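Long-range contact in lactaldehyde dehydrogenase (Methanocaldococcus jannaschii, PDB 3PQA), which oxidises lactaldehyde to lactate with NAD, preferred over NADP, in the biosynthesis of coenzyme F420: residues I55-A66 and I99-K110. Residues are numbered along the deposited sequence; the frame is centred on the assembly and turned at random.
Sequences ITKRYNILMNIA and IGTFKLAAFYVK
Tyr59 lays one face of its ring under the end of Lys110. Lys110 CE sits 3.6 Å from the centroid of the Tyr59 ring, a CH-pi contact. Lys110 NZ is 4.2 Å from the same centroid and only 7° off the ring normal, a cation-pi contact. Met63 CG backs the opposite face. With CG anti to the backbone N (chi1 172°), the Tyr59 ring reaches out over the flank of helix 99-110. In one of two modelled conformers of Phe107, the Tyr59 edge points at its face, planes at 78°. With an alanine in place of Tyr59, the Lys110 ammonium would probably lose its aromatic partner, and a gap would open between Lys110 and Met63. Phe107 also meets Phe107 of a second subunit, which places this flank at a subunit interface.

The segment axes run antiparallel and approach to 8.1 Å. Small Ala106 is consistent with this closeness: its CB touches Met63 SD at 3.6 Å. Leu62 is a knob in the hole formed by Phe102, Ala105, Ala106 and Val109. Ile65 CG2 stands over the centre of the Phe102 ring, 3.4 Å from its centroid. Phe102 also packs on helix 145-156, and Ile65 on helix 171-186. Val109 CG1 lies over one face of the Arg58 guanidinium, toward its rim; Arg58 NH2 hydrogen-bonds to Ala156 O.

Cohesion rests on apolar packing, with CH-pi contacts at both flanks and one cation-pi contact, and no hydrogen bond fixes the register.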
loop_
_atom_site.group_PDB
_atom_site.type_symbol
_atom_site.label_atom_id
_atom_site.label_comp_id
_atom_site.label_asym_id
_atom_site.label_seq_id
_atom_site.Cartn_x
_atom_site.Cartn_y
_atom_site.Cartn_z
ATOM N N ILE B 55 -4.726 15.208 15.410
ATOM C CA ILE B 55 -4.482 13.771 15.528
ATOM C C ILE B 55 -4.307 13.359 16.984
ATOM O O ILE B 55 -4.911 12.375 17.427
ATOM C CB ILE B 55 -3.225 13.350 14.717
ATOM C CG1 ILE B 55 -3.507 13.485 13.228
ATOM C CG2 ILE B 55 -2.758 11.911 15.075
ATOM C CD1 ILE B 55 -2.257 13.403 12.378
ATOM N N THR B 56 -3.489 14.113 17.723
ATOM C CA THR B 56 -3.185 13.766 19.114
ATOM C C THR B 56 -4.463 13.757 19.969
ATOM O O THR B 56 -4.650 12.863 20.802
ATOM C CB THR B 56 -2.072 14.682 19.695
ATOM O OG1 THR B 56 -0.867 14.489 18.938
ATOM C CG2 THR B 56 -1.777 14.367 21.163
ATOM N N LYS B 57 -5.345 14.727 19.724
ATOM C CA LYS B 57 -6.629 14.800 20.432
ATOM C C LYS B 57 -7.550 13.610 20.116
ATOM O O LYS B 57 -8.078 12.967 21.030
ATOM C CB LYS B 57 -7.334 16.124 20.152
ATOM C CG LYS B 57 -8.475 16.387 21.127
ATOM C CD LYS B 57 -8.596 17.859 21.475
ATOM C CE LYS B 57 -7.562 18.299 22.498
ATOM N NZ LYS B 57 -8.006 19.582 23.113
ATOM N N ARG B 58 -7.720 13.305 18.828
ATOM C CA ARG B 58 -8.474 12.116 18.419
ATOM C C ARG B 58 -7.912 10.837 19.033
ATOM O O ARG B 58 -8.670 10.007 19.559
ATOM C CB ARG B 58 -8.541 12.007 16.891
ATOM C CG ARG B 58 -9.573 12.916 16.254
ATOM C CD ARG B 58 -9.419 12.923 14.748
ATOM N NE ARG B 58 -8.336 13.805 14.310
ATOM C CZ ARG B 58 -7.811 13.811 13.089
ATOM N NH1 ARG B 58 -6.847 14.680 12.788
ATOM N NH2 ARG B 58 -8.248 12.960 12.163
ATOM N N TYR B 59 -6.587 10.684 18.963
ATOM C CA TYR B 59 -5.910 9.534 19.542
ATOM C C TYR B 59 -6.252 9.437 21.037
ATOM O O TYR B 59 -6.659 8.373 21.525
ATOM C CB TYR B 59 -4.395 9.650 19.317
ATOM C CG TYR B 59 -3.583 8.604 20.044
ATOM C CD1 TYR B 59 -3.296 7.380 19.451
ATOM C CD2 TYR B 59 -3.093 8.851 21.328
ATOM C CE1 TYR B 59 -2.547 6.409 20.132
ATOM C CE2 TYR B 59 -2.344 7.899 22.009
ATOM C CZ TYR B 59 -2.076 6.683 21.407
ATOM O OH TYR B 59 -1.350 5.741 22.098
ATOM N N ASN B 60 -6.083 10.550 21.747
ATOM C CA ASN B 60 -6.336 10.569 23.187
ATOM C C ASN B 60 -7.764 10.202 23.547
ATOM O O ASN B 60 -7.991 9.421 24.484
ATOM C CB ASN B 60 -5.973 11.930 23.789
ATOM C CG ASN B 60 -4.473 12.139 23.880
ATOM O OD1 ASN B 60 -3.703 11.175 23.866
ATOM N ND2 ASN B 60 -4.047 13.406 23.969
ATOM N N ILE B 61 -8.722 10.754 22.799
ATOM C CA ILE B 61 -10.151 10.485 23.022
ATOM C C ILE B 61 -10.444 9.007 22.815
ATOM O O ILE B 61 -11.095 8.364 23.642
ATOM C CB ILE B 61 -11.048 11.328 22.097
ATOM C CG1 ILE B 61 -11.028 12.794 22.526
ATOM C CG2 ILE B 61 -12.492 10.796 22.103
ATOM C CD1 ILE B 61 -11.545 13.733 21.459
ATOM N N LEU B 62 -9.929 8.457 21.716
ATOM C CA LEU B 62 -10.145 7.034 21.416
ATOM C C LEU B 62 -9.532 6.119 22.508
ATOM O O LEU B 62 -10.174 5.170 22.970
ATOM C CB LEU B 62 -9.621 6.690 20.012
ATOM C CG LEU B 62 -10.454 7.364 18.903
ATOM C CD1 LEU B 62 -9.730 7.363 17.555
ATOM C CD2 LEU B 62 -11.860 6.744 18.767
ATOM N N MET B 63 -8.299 6.422 22.922
ATOM C CA MET B 63 -7.639 5.646 23.965
ATOM C C MET B 63 -8.371 5.737 25.299
ATOM O O MET B 63 -8.473 4.737 26.021
ATOM C CB MET B 63 -6.169 6.046 24.117
ATOM C CG MET B 63 -5.292 5.590 22.943
ATOM S SD MET B 63 -5.310 3.806 22.626
ATOM C CE MET B 63 -4.504 3.164 24.071
ATOM N N ASN B 64 -8.904 6.914 25.605
ATOM C CA ASN B 64 -9.619 7.087 26.864
ATOM C C ASN B 64 -10.957 6.369 26.867
ATOM O O ASN B 64 -11.361 5.843 27.883
ATOM C CB ASN B 64 -9.775 8.557 27.249
ATOM C CG ASN B 64 -10.344 8.730 28.658
ATOM O OD1 ASN B 64 -11.496 9.066 28.818
ATOM N ND2 ASN B 64 -9.524 8.483 29.670
ATOM N N ILE B 65 -11.622 6.320 25.721
ATOM C CA ILE B 65 -12.847 5.527 25.601
ATOM C C ILE B 65 -12.512 4.062 25.878
ATOM O O ILE B 65 -13.200 3.397 26.679
ATOM C CB ILE B 65 -13.524 5.722 24.223
ATOM C CG1 ILE B 65 -14.152 7.126 24.143
ATOM C CG2 ILE B 65 -14.585 4.650 23.983
ATOM C CD1 ILE B 65 -14.537 7.568 22.755
ATOM N N ALA B 66 -11.447 3.565 25.249
ATOM C CA ALA B 66 -11.006 2.195 25.498
ATOM C C ALA B 66 -10.703 1.965 26.978
ATOM O O ALA B 66 -11.069 0.932 27.540
ATOM C CB ALA B 66 -9.791 1.853 24.652
ATOM N N ILE B 99 -13.032 -2.841 23.228
ATOM C CA ILE B 99 -11.807 -2.170 23.704
ATOM C C ILE B 99 -10.802 -2.158 22.556
ATOM O O ILE B 99 -10.216 -1.106 22.236
ATOM C CB ILE B 99 -11.197 -2.878 24.939
ATOM C CG1 ILE B 99 -12.190 -2.838 26.109
ATOM C CG2 ILE B 99 -9.903 -2.217 25.354
ATOM C CD1 ILE B 99 -11.905 -3.876 27.196
ATOM N N GLY B 100 -10.631 -3.322 21.932
ATOM C CA GLY B 100 -9.724 -3.465 20.791
ATOM C C GLY B 100 -10.063 -2.561 19.608
ATOM O O GLY B 100 -9.172 -1.994 18.971
ATOM N N THR B 101 -11.355 -2.416 19.320
ATOM C CA THR B 101 -11.812 -1.589 18.208
ATOM C C THR B 101 -11.471 -0.115 18.426
ATOM O O THR B 101 -11.000 0.560 17.509
ATOM C CB THR B 101 -13.329 -1.804 18.001
ATOM O OG1 THR B 101 -13.525 -3.177 17.656
ATOM C CG2 THR B 101 -13.886 -0.922 16.890
ATOM N N PHE B 102 -11.725 0.390 19.638
ATOM C CA PHE B 102 -11.344 1.768 19.940
ATOM C C PHE B 102 -9.831 1.966 19.885
ATOM O O PHE B 102 -9.362 2.973 19.356
ATOM C CB PHE B 102 -11.980 2.254 21.255
ATOM C CG PHE B 102 -13.400 2.731 21.081
ATOM C CD1 PHE B 102 -13.661 3.986 20.528
ATOM C CD2 PHE B 102 -14.480 1.914 21.443
ATOM C CE1 PHE B 102 -14.988 4.432 20.347
ATOM C CE2 PHE B 102 -15.794 2.349 21.262
ATOM C CZ PHE B 102 -16.045 3.606 20.714
ATOM N N LYS B 103 -9.068 1.000 20.400
ATOM C CA LYS B 103 -7.599 1.109 20.350
ATOM C C LYS B 103 -7.016 1.078 18.937
ATOM O O LYS B 103 -6.061 1.795 18.642
ATOM C CB LYS B 103 -6.937 0.046 21.209
ATOM C CG LYS B 103 -7.222 0.230 22.672
ATOM C CD LYS B 103 -6.425 -0.727 23.514
ATOM C CE LYS B 103 -6.461 -0.244 24.959
ATOM N NZ LYS B 103 -5.538 -1.045 25.816
ATOM N N LEU B 104 -7.602 0.258 18.076
ATOM C CA LEU B 104 -7.162 0.163 16.693
ATOM C C LEU B 104 -7.452 1.449 15.936
ATOM O O LEU B 104 -6.646 1.895 15.109
ATOM C CB LEU B 104 -7.801 -1.038 15.988
ATOM C CG LEU B 104 -7.089 -1.491 14.711
ATOM C CD1 LEU B 104 -5.626 -1.811 14.976
ATOM C CD2 LEU B 104 -7.795 -2.703 14.109
ATOM N N ALA B 105 -8.605 2.061 16.212
ATOM C CA ALA B 105 -8.890 3.356 15.615
ATOM C C ALA B 105 -7.858 4.408 16.033
ATOM O O ALA B 105 -7.412 5.204 15.198
ATOM C CB ALA B 105 -10.279 3.808 15.993
ATOM N N ALA B 106 -7.501 4.415 17.323
ATOM C CA ALA B 106 -6.436 5.294 17.843
ATOM C C ALA B 106 -5.132 5.141 17.049
ATOM O O ALA B 106 -4.519 6.143 16.640
ATOM C CB ALA B 106 -6.197 5.031 19.324
ATOM N N PHE B 107 -4.718 3.898 16.818
ATOM C CA PHE B 107 -3.476 3.737 16.090
ATOM C C PHE B 107 -3.598 4.115 14.619
ATOM O O PHE B 107 -2.667 4.736 14.095
ATOM C CB PHE B 107 -2.805 2.395 16.364
ATOM C CG PHE B 107 -2.110 2.352 17.698
ATOM C CD1 PHE B 107 -0.750 2.569 17.796
ATOM C CD2 PHE B 107 -2.832 2.148 18.863
ATOM C CE1 PHE B 107 -0.114 2.545 19.025
ATOM C CE2 PHE B 107 -2.203 2.129 20.094
ATOM C CZ PHE B 107 -0.843 2.328 20.172
ATOM N N TYR B 108 -4.739 3.856 13.990
ATOM C CA TYR B 108 -4.936 4.318 12.614
ATOM C C TYR B 108 -5.056 5.848 12.435
ATOM O O TYR B 108 -4.729 6.370 11.358
ATOM C CB TYR B 108 -6.050 3.538 11.909
ATOM C CG TYR B 108 -5.529 2.232 11.333
ATOM C CD1 TYR B 108 -4.611 2.234 10.269
ATOM C CD2 TYR B 108 -5.934 1.003 11.856
ATOM C CE1 TYR B 108 -4.109 1.032 9.733
ATOM C CE2 TYR B 108 -5.441 -0.211 11.332
ATOM C CZ TYR B 108 -4.529 -0.174 10.264
ATOM O OH TYR B 108 -4.048 -1.356 9.758
ATOM N N VAL B 109 -5.471 6.576 13.473
ATOM C CA VAL B 109 -5.431 8.045 13.365
ATOM C C VAL B 109 -3.989 8.491 13.128
ATOM O O VAL B 109 -3.718 9.427 12.370
ATOM C CB VAL B 109 -5.977 8.800 14.616
ATOM C CG1 VAL B 109 -5.923 10.316 14.357
ATOM C CG2 VAL B 109 -7.375 8.419 14.895
ATOM N N LYS B 110 -3.069 7.776 13.766
ATOM C CA LYS B 110 -1.654 8.095 13.677
ATOM C C LYS B 110 -0.975 7.481 12.457
ATOM O O LYS B 110 -0.055 8.082 11.910
ATOM C CB LYS B 110 -0.924 7.677 14.953
ATOM C CG LYS B 110 -1.238 8.586 16.133
ATOM C CD LYS B 110 -0.346 8.322 17.318
ATOM C CE LYS B 110 -0.671 9.305 18.435
ATOM N NZ LYS B 110 0.507 9.655 19.260
#